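Local structure of agarase (Pseudoalteromonas fuliginea, 6XJ9) at residues 694-699 with 749-754; 301-306 with 753-758; 647-652 with 700-705. The protein probably hydrolyses agarose, the galactan of red algae, as an agarase of glycoside hydrolase family 50. All coordinates share one frame; numbering follows the deposited sequence. Where two conformers were deposited one is given.

Two neighbouring helices tie the three contacts together. Contact 1 lays helix 689-704 beside the C-terminal helix 745-763. Contact 2 follows the second of these onward to strand 299-305, probably a strand of the barrel, with its centre about 9 Å from that of contact 1. Contact 3 follows the first helix to its C-terminal end, where the loop 647-650 lies across it, about 12 Å between the centres of contacts 1 and 3. These two also meet directly: Met695 CE lies 3.6 Å from Glu647 CG, and the Tyr699 ring packs on the backbone of Gly648. Contacts 2 and 3 are the most widely separated, about 14 Å between centres, and Met758 O lies 3.9 Å from Ile704 CG2 between them.

Contact 1 of 3, residues 694-699 with 749-754; sequences NMYTDY and EAAKAM
Thr697 OG1 is gripped from two directions: it hydrogen-bonds to Ala693 O one turn back in its own helix, and to a water 2.8 Å from OG1. That water reaches across and donates to Ala750 O, with 2.7 Å from water to carbonyl oxygen. It thus bridges two neighbouring helices, 689-704 and 745-763, which run nearly parallel in what is consistent with the helical layer around an (alpha/beta)8 barrel. Their axes approach to 9.4 Å over these segments, at a crossing angle of -24°. The small Ala750 permits the close passage: its CB points at the other helix and packs 3.5 Å from Thr697 OG1.

Beside the water, the contact turns apolar. Tyr696 has CG anti to the backbone N (chi1 175°), which carries its ring across to the alanines. CD2 lies near Ala750 CB, while CE2 comes to 3.8 Å from Ala751 CA, the ring meeting both alanines obliquely. Phe430 packs on both Tyr696 and Ala751. At the helix surface, Glu749 meets Glu749 of the second subunit and pairs with Lys752 one turn on, while at the far end of the tyrosine OH rests 4.0 Å from Ala751 CB.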
ATOM      1  N   ASN A 694      -7.565   1.924  -0.317  1.00 19.51           N
ATOM      2  CA  ASN A 694      -8.569   0.883  -0.466  1.00 19.07           C
ATOM      3  C   ASN A 694      -9.946   1.449  -0.140  1.00 17.83           C
ATOM      4  O   ASN A 694     -10.927   1.061  -0.749  1.00 17.32           O
ATOM      5  CB  ASN A 694      -8.298  -0.338   0.418  1.00 20.63           C
ATOM      6  CG  ASN A 694      -7.077  -1.110  -0.039  1.00 24.84           C
ATOM      7  OD1 ASN A 694      -6.566  -0.887  -1.135  1.00 27.45           O
ATOM      8  ND2 ASN A 694      -6.631  -2.046   0.777  1.00 23.96           N
ATOM      9  N   MET A 695     -10.005   2.383   0.809  1.00 18.59           N
ATOM     10  CA  MET A 695     -11.289   2.916   1.230  1.00 18.76           C
ATOM     11  C   MET A 695     -11.776   3.906   0.172  1.00 18.98           C
ATOM     12  O   MET A 695     -12.968   3.988  -0.107  1.00 18.97           O
ATOM     13  CB  MET A 695     -11.169   3.582   2.600  1.00 18.00           C
ATOM     14  CG  MET A 695     -11.116   2.556   3.740  1.00 17.68           C
ATOM     15  SD  MET A 695     -10.878   3.390   5.345  1.00 18.06           S
ATOM     16  CE  MET A 695     -12.439   4.259   5.470  1.00 15.27           C
ATOM     17  N   TYR A 696     -10.833   4.650  -0.404  1.00 18.30           N
ATOM     18  CA  TYR A 696     -11.084   5.455  -1.588  1.00 19.55           C
ATOM     19  C   TYR A 696     -11.762   4.610  -2.665  1.00 19.22           C
ATOM     20  O   TYR A 696     -12.787   5.005  -3.218  1.00 20.09           O
ATOM     21  CB  TYR A 696      -9.753   5.961  -2.147  1.00 19.64           C
ATOM     22  CG  TYR A 696      -9.875   6.702  -3.452  1.00 20.32           C
ATOM     23  CD1 TYR A 696     -10.234   8.039  -3.460  1.00 20.23           C
ATOM     24  CD2 TYR A 696      -9.629   6.080  -4.671  1.00 21.05           C
ATOM     25  CE1 TYR A 696     -10.343   8.753  -4.643  1.00 21.56           C
ATOM     26  CE2 TYR A 696      -9.726   6.788  -5.864  1.00 22.45           C
ATOM     27  CZ  TYR A 696     -10.096   8.124  -5.847  1.00 22.55           C
ATOM     28  OH  TYR A 696     -10.226   8.847  -7.001  1.00 25.73           O
ATOM     29  N   THR A 697     -11.159   3.458  -2.976  1.00 18.49           N
ATOM     30  CA  THR A 697     -11.633   2.560  -4.028  1.00 19.23           C
ATOM     31  C   THR A 697     -13.072   2.110  -3.750  1.00 20.18           C
ATOM     32  O   THR A 697     -13.912   2.130  -4.648  1.00 21.44           O
ATOM     33  CB  THR A 697     -10.676   1.367  -4.178  1.00 18.41           C
ATOM     34  OG1 THR A 697      -9.484   1.914  -4.735  1.00 17.53           O
ATOM     35  CG2 THR A 697     -11.183   0.259  -5.084  1.00 19.34           C
ATOM     36  N   ASP A 698     -13.345   1.693  -2.509  1.00 19.16           N
ATOM     37  CA  ASP A 698     -14.678   1.273  -2.097  1.00 20.30           C
ATOM     38  C   ASP A 698     -15.678   2.407  -2.295  1.00 19.10           C
ATOM     39  O   ASP A 698     -16.792   2.162  -2.752  1.00 19.51           O
ATOM     40  CB  ASP A 698     -14.719   0.846  -0.626  1.00 20.82           C
ATOM     41  CG  ASP A 698     -14.147  -0.543  -0.373  1.00 24.12           C
ATOM     42  OD1 ASP A 698     -13.952  -1.286  -1.361  1.00 24.37           O
ATOM     43  OD2 ASP A 698     -13.926  -0.883   0.817  1.00 25.60           O
ATOM     44  N   TYR A 699     -15.280   3.628  -1.911  1.00 18.48           N
ATOM     45  CA  TYR A 699     -16.169   4.781  -1.956  1.00 18.78           C
ATOM     46  C   TYR A 699     -16.536   5.055  -3.408  1.00 18.02           C
ATOM     47  O   TYR A 699     -17.701   5.255  -3.737  1.00 18.67           O
ATOM     48  CB  TYR A 699     -15.499   6.042  -1.389  1.00 17.61           C
ATOM     49  CG  TYR A 699     -16.422   7.233  -1.279  1.00 17.18           C
ATOM     50  CD1 TYR A 699     -16.811   7.947  -2.402  1.00 17.39           C
ATOM     51  CD2 TYR A 699     -16.910   7.653  -0.051  1.00 17.50           C
ATOM     52  CE1 TYR A 699     -17.657   9.040  -2.312  1.00 16.97           C
ATOM     53  CE2 TYR A 699     -17.756   8.746   0.059  1.00 16.78           C
ATOM     54  CZ  TYR A 699     -18.129   9.446  -1.074  1.00 16.73           C
ATOM     55  OH  TYR A 699     -18.974  10.514  -0.979  1.00 15.45           O
ATOM     56  N   GLU A 749      -2.317   5.225  -7.478  1.00 25.14           N
ATOM     57  CA  GLU A 749      -2.465   3.897  -8.056  1.00 25.79           C
ATOM     58  C   GLU A 749      -3.932   3.479  -8.026  1.00 26.02           C
ATOM     59  O   GLU A 749      -4.447   2.936  -9.004  1.00 25.63           O
ATOM     60  CB  GLU A 749      -1.583   2.877  -7.329  1.00 30.85           C
ATOM     61  CG  GLU A 749      -0.091   3.118  -7.516  1.00 32.58           C
ATOM     62  CD  GLU A 749       0.400   2.928  -8.939  1.00 35.34           C
ATOM     63  OE1 GLU A 749       0.366   1.777  -9.411  1.00 38.85           O
ATOM     64  OE2 GLU A 749       0.783   3.936  -9.582  1.00 34.44           O
ATOM     65  N   ALA A 750      -4.606   3.740  -6.898  1.00 23.47           N
ATOM     66  CA  ALA A 750      -6.012   3.389  -6.772  1.00 23.65           C
ATOM     67  C   ALA A 750      -6.861   4.246  -7.709  1.00 22.71           C
ATOM     68  O   ALA A 750      -7.779   3.736  -8.347  1.00 23.17           O
ATOM     69  CB  ALA A 750      -6.471   3.504  -5.340  1.00 23.98           C
ATOM     70  N   ALA A 751      -6.537   5.541  -7.789  1.00 22.26           N
ATOM     71  CA  ALA A 751      -7.220   6.459  -8.688  1.00 21.67           C
ATOM     72  C   ALA A 751      -7.088   5.987 -10.136  1.00 21.65           C
ATOM     73  O   ALA A 751      -8.081   5.981 -10.871  1.00 21.71           O
ATOM     74  CB  ALA A 751      -6.694   7.861  -8.503  1.00 20.83           C
ATOM     75  N   LYS A 752      -5.875   5.575 -10.540  1.00 20.65           N
ATOM     76  CA  LYS A 752      -5.651   5.188 -11.926  1.00 22.52           C
ATOM     77  C   LYS A 752      -6.521   3.985 -12.270  1.00 22.51           C
ATOM     78  O   LYS A 752      -7.076   3.906 -13.367  1.00 25.50           O
ATOM     79  CB  LYS A 752      -4.223   4.690 -12.163  1.00 23.22           C
ATOM     80  CG  LYS A 752      -3.110   5.716 -12.273  1.00 23.88           C
ATOM     81  CD  LYS A 752      -1.849   4.960 -12.667  1.00 25.44           C
ATOM     82  CE  LYS A 752      -0.539   5.665 -12.426  1.00 26.60           C
ATOM     83  NZ  LYS A 752       0.584   4.719 -12.672  1.00 28.27           N
ATOM     84  N   ALA A 753      -6.576   3.014 -11.349  1.00 23.06           N
ATOM     85  CA  ALA A 753      -7.293   1.774 -11.592  1.00 22.72           C
ATOM     86  C   ALA A 753      -8.784   2.079 -11.669  1.00 22.02           C
ATOM     87  O   ALA A 753      -9.470   1.598 -12.565  1.00 21.30           O
ATOM     88  CB  ALA A 753      -6.995   0.771 -10.504  1.00 23.31           C
ATOM     89  N   MET A 754      -9.253   2.908 -10.734  1.00 21.34           N
ATOM     90  CA  MET A 754     -10.663   3.255 -10.636  0.50 21.54           C
ATOM     91  C   MET A 754     -11.120   3.936 -11.925  1.00 20.91           C
ATOM     92  O   MET A 754     -12.134   3.563 -12.497  1.00 21.46           O
ATOM     93  CB  MET A 754     -10.922   4.191  -9.450  0.50 21.37           C
ATOM     94  CG  MET A 754     -12.372   4.619  -9.339  0.50 21.61           C
ATOM     95  SD  MET A 754     -13.458   3.195  -9.080  0.50 23.59           S
ATOM     96  CE  MET A 754     -14.892   3.713 -10.012  0.50 23.53           C
TER
HETATM   97  O   HOH W   1      -9.065   1.492  -7.508  1.00 20.60           O

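Contact 2 of 3, residues 301-306 with 753-758; sequences LATGID and AMNESM
The strand and the helix pass in opposite senses, so that Thr303 lies next to Asn755, 7.4 Å between their CA atoms, and the earlier Leu301 lies next to the later Met758, their CA atoms 8.0 Å apart. The strand is only weakly bonded, about 302-305. Between these two segments one hydrogen bond forms: Thr303 OG1 donates to Asn755 OD1 over 2.7 Å; just beyond, Tyr759 OH bonds to Leu301 N. The hydroxyl comes from above the amide carbonyl plane, 42° out of it, at a C=O...donor angle of 132°. On the other branch of the same amide, ND2 bonds to Trp428 O, so both ends of this buried group are held and its flip fixed.

Thr303 CG2 sits beside the same amide oxygen and also meets Met758 SD at 3.5 Å, the two side chains reaching tip to tip. The sulfur gets there because the Met758 chain runs extended beyond CG (chi2 -169°). Alongside, Leu301 CD1 slides past Met758 CG at 4.0 Å. With a valine in place of Thr303, Asn755 OD1 would probably lose its hydroxyl donor and be left beside a methyl group in the buried interface.

Strand 299-305 runs parallel to strand 709-714, and helix 745-763 follows the latter in the chain. This C-terminal helix, packed on what is probably the first barrel strand, is consistent with closure of the (alpha/beta)8 barrel expected of family 50 enzymes.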
ATOM      1  N   LEU A 301     -18.196  10.366 -17.043  1.00 19.22           N
ATOM      2  CA  LEU A 301     -18.398  10.422 -15.603  1.00 19.43           C
ATOM      3  C   LEU A 301     -17.364  11.392 -15.039  1.00 19.26           C
ATOM      4  O   LEU A 301     -16.244  11.453 -15.544  1.00 20.67           O
ATOM      5  CB  LEU A 301     -18.195   9.022 -15.021  1.00 19.14           C
ATOM      6  CG  LEU A 301     -19.139   7.925 -15.512  1.00 20.18           C
ATOM      7  CD1 LEU A 301     -18.662   6.574 -15.023  1.00 19.19           C
ATOM      8  CD2 LEU A 301     -20.575   8.164 -15.066  1.00 18.96           C
ATOM      9  N   ALA A 302     -17.734  12.144 -13.994  1.00 18.81           N
ATOM     10  CA  ALA A 302     -16.853  13.172 -13.456  1.00 18.65           C
ATOM     11  C   ALA A 302     -16.051  12.629 -12.277  1.00 19.09           C
ATOM     12  O   ALA A 302     -16.604  12.384 -11.204  1.00 18.98           O
ATOM     13  CB  ALA A 302     -17.648  14.390 -13.038  1.00 19.41           C
ATOM     14  N   THR A 303     -14.742  12.474 -12.488  1.00 17.19           N
ATOM     15  CA  THR A 303     -13.811  12.165 -11.417  1.00 17.12           C
ATOM     16  C   THR A 303     -12.753  13.262 -11.381  1.00 17.37           C
ATOM     17  O   THR A 303     -12.471  13.908 -12.394  1.00 16.67           O
ATOM     18  CB  THR A 303     -13.190  10.767 -11.571  1.00 16.76           C
ATOM     19  OG1 THR A 303     -12.401  10.764 -12.765  1.00 18.11           O
ATOM     20  CG2 THR A 303     -14.228   9.666 -11.630  1.00 16.40           C
ATOM     21  N   GLY A 304     -12.195  13.496 -10.190  1.00 16.17           N
ATOM     22  CA  GLY A 304     -11.264  14.598 -10.033  1.00 16.54           C
ATOM     23  C   GLY A 304     -11.205  15.065  -8.584  1.00 16.35           C
ATOM     24  O   GLY A 304     -11.738  14.403  -7.701  1.00 16.16           O
ATOM     25  N   ILE A 305     -10.584  16.232  -8.388  1.00 16.14           N
ATOM     26  CA  ILE A 305     -10.107  16.689  -7.100  1.00 16.00           C
ATOM     27  C   ILE A 305     -10.473  18.162  -6.961  1.00 16.38           C
ATOM     28  O   ILE A 305     -10.345  18.940  -7.913  1.00 16.74           O
ATOM     29  CB  ILE A 305      -8.577  16.467  -7.032  1.00 16.47           C
ATOM     30  CG1 ILE A 305      -8.199  14.984  -6.996  1.00 16.16           C
ATOM     31  CG2 ILE A 305      -7.969  17.225  -5.873  1.00 16.87           C
ATOM     32  CD1 ILE A 305      -6.732  14.693  -7.292  1.00 17.52           C
ATOM     33  N   ASP A 306     -10.858  18.554  -5.744  1.00 16.98           N
ATOM     34  CA  ASP A 306     -11.254  19.926  -5.486  1.00 17.18           C
ATOM     35  C   ASP A 306     -10.054  20.744  -5.021  1.00 17.27           C
ATOM     36  O   ASP A 306      -9.046  20.191  -4.589  1.00 16.82           O
ATOM     37  CB  ASP A 306     -12.332  20.004  -4.407  1.00 17.25           C
ATOM     38  CG  ASP A 306     -13.590  19.194  -4.678  1.00 17.69           C
ATOM     39  OD1 ASP A 306     -14.134  19.293  -5.807  1.00 18.09           O
ATOM     40  OD2 ASP A 306     -14.045  18.495  -3.738  1.00 16.40           O
ATOM     41  N   ALA A 753      -6.576   3.014 -11.349  1.00 23.06           N
ATOM     42  CA  ALA A 753      -7.293   1.774 -11.592  1.00 22.72           C
ATOM     43  C   ALA A 753      -8.784   2.079 -11.669  1.00 22.02           C
ATOM     44  O   ALA A 753      -9.470   1.598 -12.565  1.00 21.30           O
ATOM     45  CB  ALA A 753      -6.995   0.771 -10.504  1.00 23.31           C
ATOM     46  N   MET A 754      -9.253   2.908 -10.734  1.00 21.34           N
ATOM     47  CA  MET A 754     -10.663   3.255 -10.636  0.50 21.54           C
ATOM     48  C   MET A 754     -11.120   3.936 -11.925  1.00 20.91           C
ATOM     49  O   MET A 754     -12.134   3.563 -12.497  1.00 21.46           O
ATOM     50  CB  MET A 754     -10.922   4.191  -9.450  0.50 21.37           C
ATOM     51  CG  MET A 754     -12.372   4.619  -9.339  0.50 21.61           C
ATOM     52  SD  MET A 754     -13.458   3.195  -9.080  0.50 23.59           S
ATOM     53  CE  MET A 754     -14.892   3.713 -10.012  0.50 23.53           C
ATOM     54  N   ASN A 755     -10.354   4.941 -12.368  1.00 21.79           N
ATOM     55  CA  ASN A 755     -10.698   5.757 -13.526  1.00 21.26           C
ATOM     56  C   ASN A 755     -10.649   4.906 -14.790  1.00 22.91           C
ATOM     57  O   ASN A 755     -11.425   5.134 -15.721  1.00 23.03           O
ATOM     58  CB  ASN A 755      -9.752   6.954 -13.668  1.00 20.66           C
ATOM     59  CG  ASN A 755     -10.002   8.048 -12.651  1.00 20.93           C
ATOM     60  OD1 ASN A 755     -11.152   8.420 -12.404  1.00 20.68           O
ATOM     61  ND2 ASN A 755      -8.934   8.590 -12.079  1.00 19.80           N
ATOM     62  N   GLU A 756      -9.736   3.926 -14.806  1.00 24.07           N
ATOM     63  CA  GLU A 756      -9.553   3.059 -15.959  1.00 25.32           C
ATOM     64  C   GLU A 756     -10.821   2.237 -16.185  1.00 24.81           C
ATOM     65  O   GLU A 756     -11.291   2.095 -17.315  1.00 25.10           O
ATOM     66  CB  GLU A 756      -8.310   2.177 -15.769  1.00 26.47           C
ATOM     67  CG  GLU A 756      -7.987   1.307 -16.967  1.00 27.56           C
ATOM     68  CD  GLU A 756      -7.693   2.096 -18.231  1.00 30.78           C
ATOM     69  OE1 GLU A 756      -6.940   3.086 -18.149  1.00 30.94           O
ATOM     70  OE2 GLU A 756      -8.246   1.737 -19.289  1.00 33.52           O
ATOM     71  N   SER A 757     -11.390   1.721 -15.091  1.00 23.44           N
ATOM     72  CA  SER A 757     -12.435   0.719 -15.193  1.00 24.14           C
ATOM     73  C   SER A 757     -13.833   1.327 -15.109  1.00 23.78           C
ATOM     74  O   SER A 757     -14.806   0.610 -15.329  1.00 25.52           O
ATOM     75  CB  SER A 757     -12.240  -0.375 -14.171  1.00 25.69           C
ATOM     76  OG  SER A 757     -12.335   0.164 -12.862  1.00 29.49           O
ATOM     77  N   MET A 758     -13.949   2.637 -14.840  1.00 22.12           N
ATOM     78  CA  MET A 758     -15.253   3.175 -14.457  1.00 22.32           C
ATOM     79  C   MET A 758     -16.309   3.013 -15.547  1.00 22.78           C
ATOM     80  O   MET A 758     -17.444   2.658 -15.233  1.00 21.82           O
ATOM     81  CB  MET A 758     -15.221   4.631 -13.987  1.00 21.60           C
ATOM     82  CG  MET A 758     -14.730   5.641 -15.001  1.00 21.30           C
ATOM     83  SD  MET A 758     -14.458   7.227 -14.155  1.00 22.91           S
ATOM     84  CE  MET A 758     -13.547   8.097 -15.436  1.00 20.42           C
TER

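Contact 3 of 3, residues 647-652 with 700-705; sequences EGLRDD and MNSVID
Leu649 meets helix 689-704 from CB through CG to the CD1 branch. CB lies 3.6 Å from Ser702 OG, and the backbone N beside it donates to that same oxygen over 2.9 Å. The bond is almost straight, with an N-H...acceptor angle of 173°. Ser702 OG has a second mate in Tyr699 O, one turn back in its own helix, so the hydroxyl serves both the helix and the incoming loop. With OG between its backbone N and carbonyl carbon (chi1 73°), Ser702 can reach Tyr699 O while still accepting from Leu649 N.

One atom further along, Leu649 CG still has Ser702 OG nearby, but now also Val703 CG2 at 4.2 Å. At the tip, CD1 closes to 3.9 Å from Val703 CG2, the two side chains crossing obliquely. Phe709 and Tyr699 add further apolar cover for the leucine, and Val703 packs on Ala712.

The fold expected here is an (alpha/beta)8 barrel; residues 647-650 follow strand 640-643 and lie on the C-terminal part of helix 689-704, which leads to strand 709-714. Gly648 runs close by as well, its backbone fully extended and its CA 3.7 Å from Ser702 OG.

Past the leucine the chain turns away. Arg650, at the N-cap position of helix 651-654, grips Asp652 side-on with two nitrogens: NE to OD1 and NH2 to OD2, each at 3.0 Å. OD2 lies at the edge of the guanidinium in its plane, whereas OD1 is tilted from it. The same guanidinium reaches the CBM-like domain, NH1 bonding to Thr195 O and NH2 to Lys66 O.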
ATOM      1  N   GLU A 647     -17.907   6.598   4.467  1.00 17.73           N
ATOM      2  CA  GLU A 647     -17.049   5.577   3.894  1.00 18.40           C
ATOM      3  C   GLU A 647     -17.529   5.191   2.496  1.00 18.22           C
ATOM      4  O   GLU A 647     -16.817   4.503   1.771  1.00 17.91           O
ATOM      5  CB  GLU A 647     -16.935   4.373   4.825  1.00 17.94           C
ATOM      6  CG  GLU A 647     -15.969   4.633   5.963  1.00 18.99           C
ATOM      7  CD  GLU A 647     -15.732   3.461   6.900  1.00 20.02           C
ATOM      8  OE1 GLU A 647     -15.907   2.297   6.474  1.00 20.31           O
ATOM      9  OE2 GLU A 647     -15.368   3.719   8.061  1.00 22.36           O
ATOM     10  N   GLY A 648     -18.734   5.645   2.128  1.00 17.54           N
ATOM     11  CA  GLY A 648     -19.326   5.269   0.855  1.00 17.60           C
ATOM     12  C   GLY A 648     -20.733   5.838   0.711  1.00 18.13           C
ATOM     13  O   GLY A 648     -21.249   6.447   1.646  1.00 17.88           O
ATOM     14  N   LEU A 649     -21.332   5.632  -0.473  1.00 18.47           N
ATOM     15  CA  LEU A 649     -22.727   5.977  -0.711  1.00 17.37           C
ATOM     16  C   LEU A 649     -23.589   4.744  -0.453  1.00 17.91           C
ATOM     17  O   LEU A 649     -23.678   3.866  -1.309  1.00 17.15           O
ATOM     18  CB  LEU A 649     -22.909   6.467  -2.154  1.00 17.79           C
ATOM     19  CG  LEU A 649     -22.078   7.682  -2.570  1.00 16.91           C
ATOM     20  CD1 LEU A 649     -22.570   8.220  -3.906  1.00 17.09           C
ATOM     21  CD2 LEU A 649     -22.126   8.767  -1.498  1.00 17.31           C
ATOM     22  N   ARG A 650     -24.208   4.693   0.736  1.00 18.44           N
ATOM     23  CA  ARG A 650     -25.060   3.574   1.116  1.00 18.97           C
ATOM     24  C   ARG A 650     -26.391   3.688   0.381  1.00 19.29           C
ATOM     25  O   ARG A 650     -26.968   4.775   0.248  1.00 18.40           O
ATOM     26  CB  ARG A 650     -25.368   3.581   2.620  1.00 19.02           C
ATOM     27  CG  ARG A 650     -24.165   3.446   3.542  1.00 19.14           C
ATOM     28  CD  ARG A 650     -24.607   3.543   5.000  1.00 20.21           C
ATOM     29  NE  ARG A 650     -25.699   2.632   5.349  1.00 21.72           N
ATOM     30  CZ  ARG A 650     -25.554   1.334   5.619  1.00 23.19           C
ATOM     31  NH1 ARG A 650     -24.355   0.773   5.584  1.00 20.94           N
ATOM     32  NH2 ARG A 650     -26.614   0.604   5.945  1.00 24.08           N
ATOM     33  N   ASP A 651     -26.893   2.541  -0.071  1.00 20.71           N
ATOM     34  CA  ASP A 651     -28.154   2.510  -0.789  1.00 21.10           C
ATOM     35  C   ASP A 651     -29.254   3.118   0.078  1.00 21.15           C
ATOM     36  O   ASP A 651     -30.078   3.871  -0.429  1.00 21.24           O
ATOM     37  CB  ASP A 651     -28.451   1.101  -1.328  1.00 21.73           C
ATOM     38  CG  ASP A 651     -27.474   0.656  -2.410  1.00 24.05           C
ATOM     39  OD1 ASP A 651     -27.016   1.518  -3.203  1.00 24.91           O
ATOM     40  OD2 ASP A 651     -27.145  -0.537  -2.442  1.00 23.77           O
ATOM     41  N   ASP A 652     -29.251   2.816   1.390  1.00 22.93           N
ATOM     42  CA  ASP A 652     -30.344   3.257   2.243  1.00 24.75           C
ATOM     43  C   ASP A 652     -30.368   4.781   2.366  1.00 26.12           C
ATOM     44  O   ASP A 652     -31.447   5.374   2.438  1.00 26.85           O
ATOM     45  CB  ASP A 652     -30.438   2.489   3.568  1.00 26.18           C
ATOM     46  CG  ASP A 652     -29.243   2.622   4.499  1.00 25.92           C
ATOM     47  OD1 ASP A 652     -28.305   3.402   4.188  1.00 26.33           O
ATOM     48  OD2 ASP A 652     -29.246   1.920   5.521  1.00 25.16           O
ATOM     49  N   MET A 700     -15.515   5.054  -4.265  1.00 18.21           N
ATOM     50  CA  MET A 700     -15.686   5.359  -5.677  1.00 18.62           C
ATOM     51  C   MET A 700     -16.477   4.254  -6.377  1.00 18.97           C
ATOM     52  O   MET A 700     -17.252   4.537  -7.299  1.00 19.87           O
ATOM     53  CB  MET A 700     -14.330   5.576  -6.362  1.00 17.74           C
ATOM     54  CG  MET A 700     -13.735   6.976  -6.099  1.00 18.07           C
ATOM     55  SD  MET A 700     -14.889   8.361  -6.470  1.00 19.01           S
ATOM     56  CE  MET A 700     -15.268   8.008  -8.187  1.00 18.44           C
ATOM     57  N   ASN A 701     -16.324   3.010  -5.903  1.00 18.39           N
ATOM     58  CA  ASN A 701     -17.114   1.914  -6.441  1.00 20.32           C
ATOM     59  C   ASN A 701     -18.596   2.138  -6.150  1.00 20.49           C
ATOM     60  O   ASN A 701     -19.443   1.809  -6.984  1.00 20.48           O
ATOM     61  CB  ASN A 701     -16.622   0.542  -5.969  1.00 21.19           C
ATOM     62  CG  ASN A 701     -15.405   0.070  -6.734  1.00 22.59           C
ATOM     63  OD1 ASN A 701     -15.218   0.442  -7.889  1.00 24.84           O
ATOM     64  ND2 ASN A 701     -14.590  -0.768  -6.116  1.00 22.41           N
ATOM     65  N   SER A 702     -18.896   2.686  -4.969  1.00 19.30           N
ATOM     66  CA  SER A 702     -20.282   2.900  -4.590  1.00 19.42           C
ATOM     67  C   SER A 702     -20.888   4.048  -5.395  1.00 18.13           C
ATOM     68  O   SER A 702     -22.086   4.048  -5.637  1.00 18.74           O
ATOM     69  CB  SER A 702     -20.455   3.087  -3.103  1.00 18.25           C
ATOM     70  OG  SER A 702     -19.984   4.356  -2.675  1.00 19.13           O
ATOM     71  N   VAL A 703     -20.054   5.011  -5.804  1.00 18.63           N
ATOM     72  CA  VAL A 703     -20.467   6.088  -6.695  1.00 17.53           C
ATOM     73  C   VAL A 703     -20.767   5.503  -8.081  1.00 18.69           C
ATOM     74  O   VAL A 703     -21.830   5.753  -8.654  1.00 18.48           O
ATOM     75  CB  VAL A 703     -19.386   7.180  -6.795  1.00 18.13           C
ATOM     76  CG1 VAL A 703     -19.774   8.254  -7.811  1.00 16.67           C
ATOM     77  CG2 VAL A 703     -19.057   7.796  -5.438  1.00 17.30           C
ATOM     78  N   ILE A 704     -19.824   4.711  -8.599  1.00 19.33           N
ATOM     79  CA  ILE A 704     -19.914   4.123  -9.928  1.00 20.32           C
ATOM     80  C   ILE A 704     -21.099   3.157 -10.011  1.00 20.43           C
ATOM     81  O   ILE A 704     -21.731   3.048 -11.067  1.00 20.02           O
ATOM     82  CB  ILE A 704     -18.582   3.437 -10.308  1.00 22.15           C
ATOM     83  CG1 ILE A 704     -17.449   4.447 -10.521  1.00 24.40           C
ATOM     84  CG2 ILE A 704     -18.735   2.512 -11.510  1.00 22.96           C
ATOM     85  CD1 ILE A 704     -17.880   5.774 -11.100  1.00 28.28           C
ATOM     86  N   ASP A 705     -21.409   2.477  -8.895  1.00 19.52           N
ATOM     87  CA  ASP A 705     -22.439   1.446  -8.893  1.00 20.44           C
ATOM     88  C   ASP A 705     -23.816   2.059  -8.629  1.00 21.96           C
ATOM     89  O   ASP A 705     -24.820   1.350  -8.635  1.00 20.93           O
ATOM     90  CB  ASP A 705     -22.119   0.319  -7.905  1.00 19.95           C
ATOM     91  CG  ASP A 705     -20.863  -0.471  -8.246  1.00 20.39           C
ATOM     92  OD1 ASP A 705     -20.378  -0.380  -9.407  1.00 20.28           O
ATOM     93  OD2 ASP A 705     -20.360  -1.152  -7.351  1.00 20.19           O
TER